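Local coordinates for protein arginine kinase (Anthopleura japonica, PDB 4RF6) that catalyses the reversible transfer of a phosphoryl group from ATP to L-arginine, giving phosphoarginine and ADP, in a chain of two tandem phosphagen kinase units, at residues V160-S165 and K262-Q267; Q656-E661 and K708-I713. All coordinates share one frame; numbering follows the deposited sequence.

Interaction 1: residues V160-S165 and K262-Q267; sequences VGVLTS and KKLGFQ
With its first torsion at 171°, V162 sets CG1 opposite the backbone N and turns CG2 to the place opposite the carbonyl carbon, where that methyl faces the end of helix 246-264 and meets K263 and L264. K263 answers with the root of its chain: its CB lies 3.8 Å from V162 CG2, the two side chains running aslant to one another. L264 approaches end-on, its branch carbon CG 4.1 Å from the same V162 CG2, and its CD1 stands just beyond. One methyl thus serves both residues, a small apolar touch between the ends of two helices in the C-terminal catalytic domain of the first phosphagen kinase unit. Helix 246-264 stops here; G265, with a positive phi of 84°, turns the chain away towards strand 268-269. The K263 chain bends at chi2 and chi4, and its NZ forms a salt bridge with E259 in its own helix. Beyond L163 helix 149-163 also gives way to a turn. The carbonyl O of V162 takes two donors from S165, the backbone N and, 2.6 Å away, the hydroxyl OG, which lies in the carbonyl plane on a lone pair. V162 also packs on I260, and L264 on L138.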
# COMPACT_ATOMS: atom_id res chain seq x y z
N VAL A 160 15.71 -17.23 -16.96
CA VAL A 160 16.12 -17.41 -15.57
C VAL A 160 17.60 -17.05 -15.36
O VAL A 160 17.96 -16.41 -14.37
CB VAL A 160 15.82 -18.83 -15.06
CG1 VAL A 160 16.46 -19.08 -13.71
CG2 VAL A 160 14.31 -19.05 -14.98
N GLY A 161 18.44 -17.44 -16.31
CA GLY A 161 19.85 -17.11 -16.28
C GLY A 161 20.11 -15.61 -16.21
O GLY A 161 21.03 -15.17 -15.51
N VAL A 162 19.31 -14.83 -16.92
CA VAL A 162 19.42 -13.38 -16.87
C VAL A 162 18.84 -12.85 -15.56
O VAL A 162 19.45 -12.03 -14.87
CB VAL A 162 18.72 -12.69 -18.05
CG1 VAL A 162 18.68 -11.19 -17.85
CG2 VAL A 162 19.42 -13.01 -19.36
N LEU A 163 17.64 -13.33 -15.22
CA LEU A 163 16.94 -12.83 -14.04
C LEU A 163 17.73 -13.05 -12.75
O LEU A 163 17.86 -12.13 -11.95
CB LEU A 163 15.54 -13.45 -13.93
CG LEU A 163 14.52 -13.04 -15.00
CD1 LEU A 163 13.15 -13.62 -14.71
CD2 LEU A 163 14.44 -11.52 -15.12
N THR A 164 18.26 -14.25 -12.56
CA THR A 164 19.05 -14.55 -11.37
C THR A 164 20.42 -13.86 -11.35
O THR A 164 21.18 -13.98 -10.38
CB THR A 164 19.22 -16.08 -11.15
OG1 THR A 164 19.72 -16.69 -12.35
CG2 THR A 164 17.89 -16.72 -10.78
N SER A 165 20.73 -13.12 -12.41
CA SER A 165 21.97 -12.35 -12.47
C SER A 165 21.75 -10.91 -11.99
O SER A 165 22.70 -10.20 -11.67
CB SER A 165 22.53 -12.33 -13.89
OG SER A 165 21.94 -11.30 -14.67
N LYS A 262 19.47 -7.03 -24.13
CA LYS A 262 20.90 -7.14 -24.41
C LYS A 262 21.37 -8.59 -24.55
O LYS A 262 21.99 -8.96 -25.54
CB LYS A 262 21.69 -6.44 -23.30
CG LYS A 262 23.20 -6.64 -23.39
CD LYS A 262 23.88 -6.20 -22.10
CE LYS A 262 25.25 -5.62 -22.37
NZ LYS A 262 25.89 -5.10 -21.13
N LYS A 263 21.05 -9.41 -23.55
CA LYS A 263 21.53 -10.78 -23.49
C LYS A 263 20.77 -11.74 -24.41
O LYS A 263 21.33 -12.74 -24.86
CB LYS A 263 21.49 -11.30 -22.05
CG LYS A 263 22.44 -10.59 -21.09
CD LYS A 263 23.90 -10.86 -21.46
CE LYS A 263 24.86 -10.17 -20.50
NZ LYS A 263 24.57 -10.52 -19.08
N LEU A 264 19.51 -11.43 -24.69
CA LEU A 264 18.65 -12.40 -25.37
C LEU A 264 18.02 -11.93 -26.69
O LEU A 264 17.90 -12.71 -27.63
CB LEU A 264 17.55 -12.92 -24.43
CG LEU A 264 18.05 -13.70 -23.21
CD1 LEU A 264 16.89 -14.30 -22.43
CD2 LEU A 264 19.02 -14.78 -23.63
N GLY A 265 17.61 -10.67 -26.75
CA GLY A 265 16.94 -10.16 -27.95
C GLY A 265 15.45 -10.45 -27.98
O GLY A 265 15.01 -11.50 -27.51
N PHE A 266 14.67 -9.52 -28.54
CA PHE A 266 13.21 -9.60 -28.55
C PHE A 266 12.65 -9.65 -29.97
O PHE A 266 13.24 -9.09 -30.89
CB PHE A 266 12.62 -8.36 -27.87
CG PHE A 266 12.86 -8.29 -26.40
CD1 PHE A 266 12.82 -9.43 -25.61
CD2 PHE A 266 13.13 -7.06 -25.79
CE1 PHE A 266 13.05 -9.35 -24.24
CE2 PHE A 266 13.35 -6.98 -24.43
CZ PHE A 266 13.31 -8.12 -23.65
N GLN A 267 11.49 -10.30 -30.15
CA GLN A 267 10.79 -10.23 -31.43
C GLN A 267 10.21 -8.83 -31.61
O GLN A 267 9.55 -8.31 -30.71
CB GLN A 267 9.68 -11.29 -31.51
CG GLN A 267 10.20 -12.71 -31.39
CD GLN A 267 9.11 -13.75 -31.54
OE1 GLN A 267 8.24 -13.63 -32.40
NE2 GLN A 267 9.16 -14.77 -30.70

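Interaction 2: residues Q656-E661 and K708-I713; sequences QKICDE and KKLLEI
I658 reaches across to K709, L710 and I713, and its side chain can be followed outward from a CB that leaves the backbone in the direction of helix 696-714. At CB the chain forks. The short branch, CG2, lies opposite the backbone N and comes to 3.8 Å from CD2 of L710. The long branch starts at CG1, opposite the carbonyl carbon (chi1 -71°), and extends through a chi2 of 165° to place CD1 among K709, L710 and I713. At this tip three residues meet: I658 CD1 is 3.9 Å from L710 CD2, 4.0 Å from K709 CB and 4.1 Å from I713 CD1. The leucine methyl therefore touches both branches of the isoleucine, the two side chains sliding past each other in opposite directions.

Beside this apolar patch two charged side chains are joined through a water. K709 contributes its CB to the packing, then runs on extended towards E661. Its NZ remains 4.5 Å from E661 OE1, beyond salt-bridge range, and a water spans the gap by donating to E661 OE2 at 3.0 Å and accepting from K709 NZ at 3.2 Å. The opposite charges probably still attract weakly.

The two helical segments run nearly antiparallel, at 165°, with their axes 10.5 Å apart at closest approach. In the C-terminal catalytic domain of the second unit, helix 655-661 leads into strand 664-668 at one edge of the eight-stranded antiparallel sheet, while helix 696-714 follows its neighbour, strand 683-688; I713 also packs on H652, in the loop before the shorter helix.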
# COMPACT_ATOMS: atom_id res chain seq x y z
N GLN A 656 -11.39 9.13 46.79
CA GLN A 656 -11.34 10.38 46.04
C GLN A 656 -10.04 11.13 46.31
O GLN A 656 -9.37 11.59 45.37
CB GLN A 656 -12.52 11.27 46.41
CG GLN A 656 -12.32 12.73 46.04
CD GLN A 656 -13.05 13.68 46.98
OE1 GLN A 656 -14.15 14.14 46.67
NE2 GLN A 656 -12.44 13.97 48.12
N LYS A 657 -9.69 11.26 47.59
CA LYS A 657 -8.49 11.99 48.01
C LYS A 657 -7.24 11.37 47.40
O LYS A 657 -6.34 12.08 46.94
CB LYS A 657 -8.35 11.99 49.53
CG LYS A 657 -9.50 12.62 50.31
CD LYS A 657 -9.23 12.51 51.81
CE LYS A 657 -10.40 13.01 52.65
NZ LYS A 657 -11.68 12.38 52.22
N ILE A 658 -7.18 10.04 47.42
CA ILE A 658 -6.04 9.30 46.89
C ILE A 658 -5.88 9.49 45.38
O ILE A 658 -4.79 9.82 44.90
CB ILE A 658 -6.17 7.79 47.21
CG1 ILE A 658 -5.95 7.54 48.70
CG2 ILE A 658 -5.17 6.98 46.41
CD1 ILE A 658 -6.41 6.16 49.18
N CYS A 659 -6.96 9.27 44.64
CA CYS A 659 -6.93 9.44 43.19
C CYS A 659 -6.57 10.87 42.79
O CYS A 659 -5.88 11.09 41.79
CB CYS A 659 -8.27 9.06 42.57
SG CYS A 659 -8.62 7.29 42.67
N ASP A 660 -7.02 11.83 43.59
CA ASP A 660 -6.75 13.24 43.30
C ASP A 660 -5.31 13.64 43.63
O ASP A 660 -4.67 14.35 42.85
CB ASP A 660 -7.75 14.15 44.02
CG ASP A 660 -9.13 14.13 43.40
OD1 ASP A 660 -9.27 13.65 42.25
OD2 ASP A 660 -10.09 14.58 44.07
N GLU A 661 -4.81 13.20 44.77
CA GLU A 661 -3.43 13.52 45.15
C GLU A 661 -2.44 12.93 44.14
O GLU A 661 -1.47 13.59 43.74
CB GLU A 661 -3.10 13.02 46.56
CG GLU A 661 -1.61 13.07 46.87
CD GLU A 661 -1.28 12.95 48.35
OE1 GLU A 661 -2.12 12.43 49.12
OE2 GLU A 661 -0.17 13.37 48.73
N LYS A 708 -0.50 1.71 46.26
CA LYS A 708 -0.05 1.25 47.57
C LYS A 708 -1.08 1.61 48.64
O LYS A 708 -1.45 0.78 49.47
CB LYS A 708 1.30 1.88 47.91
CG LYS A 708 1.96 1.37 49.20
CD LYS A 708 3.27 2.11 49.43
CE LYS A 708 4.23 1.32 50.31
NZ LYS A 708 3.68 1.08 51.67
N LYS A 709 -1.56 2.85 48.61
CA LYS A 709 -2.56 3.30 49.57
C LYS A 709 -3.92 2.61 49.38
O LYS A 709 -4.63 2.35 50.35
CB LYS A 709 -2.71 4.82 49.53
CG LYS A 709 -1.46 5.55 49.97
CD LYS A 709 -1.75 6.98 50.36
CE LYS A 709 -0.59 7.57 51.16
NZ LYS A 709 -0.91 8.92 51.71
N LEU A 710 -4.27 2.33 48.12
CA LEU A 710 -5.49 1.58 47.83
C LEU A 710 -5.37 0.17 48.39
O LEU A 710 -6.34 -0.40 48.89
CB LEU A 710 -5.76 1.55 46.32
CG LEU A 710 -5.96 2.91 45.66
CD1 LEU A 710 -6.20 2.75 44.17
CD2 LEU A 710 -7.11 3.66 46.31
N LEU A 711 -4.17 -0.40 48.30
CA LEU A 711 -3.92 -1.74 48.83
C LEU A 711 -4.00 -1.78 50.35
O LEU A 711 -4.51 -2.75 50.92
CB LEU A 711 -2.56 -2.27 48.37
CG LEU A 711 -2.58 -3.07 47.08
CD1 LEU A 711 -1.29 -3.86 46.90
CD2 LEU A 711 -3.77 -4.00 47.07
N GLU A 712 -3.50 -0.73 50.99
CA GLU A 712 -3.48 -0.68 52.45
C GLU A 712 -4.90 -0.68 53.03
O GLU A 712 -5.13 -1.20 54.13
CB GLU A 712 -2.68 0.54 52.94
CG GLU A 712 -1.18 0.28 53.04
CD GLU A 712 -0.34 1.55 52.89
OE1 GLU A 712 -0.91 2.63 52.63
OE2 GLU A 712 0.90 1.46 53.04
N ILE A 713 -5.85 -0.12 52.29
CA ILE A 713 -7.25 -0.12 52.69
C ILE A 713 -7.91 -1.47 52.36
O ILE A 713 -8.67 -2.01 53.18
CB ILE A 713 -8.03 1.05 52.05
CG1 ILE A 713 -7.50 2.39 52.58
CG2 ILE A 713 -9.52 0.92 52.31
CD1 ILE A 713 -8.14 3.62 51.95
O HOH W 1 0.59 11.67 51.14

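Overall arrangement
From the N terminus, the chain passes through the first unit's N-terminal region and strand 127-136 before reaching helix 149-163. Interaction 1 closes a loop of 96 intervening residues, joining that helix's end to the end of helix 246-264 after strands 172-176, 216-220, 225-229 and 235-242. The chain then completes the first eight-stranded antiparallel sheet and enters the second unit. There interaction 2 closes a shorter loop of 46 residues, which includes strands 664-668 and 683-688, and ties helix 655-661 to helix 696-714. The two loops follow in series, neither nesting nor crossing. Their centres lie 74 Å apart, on opposite sides of the chain's centre, each within a different catalytic domain.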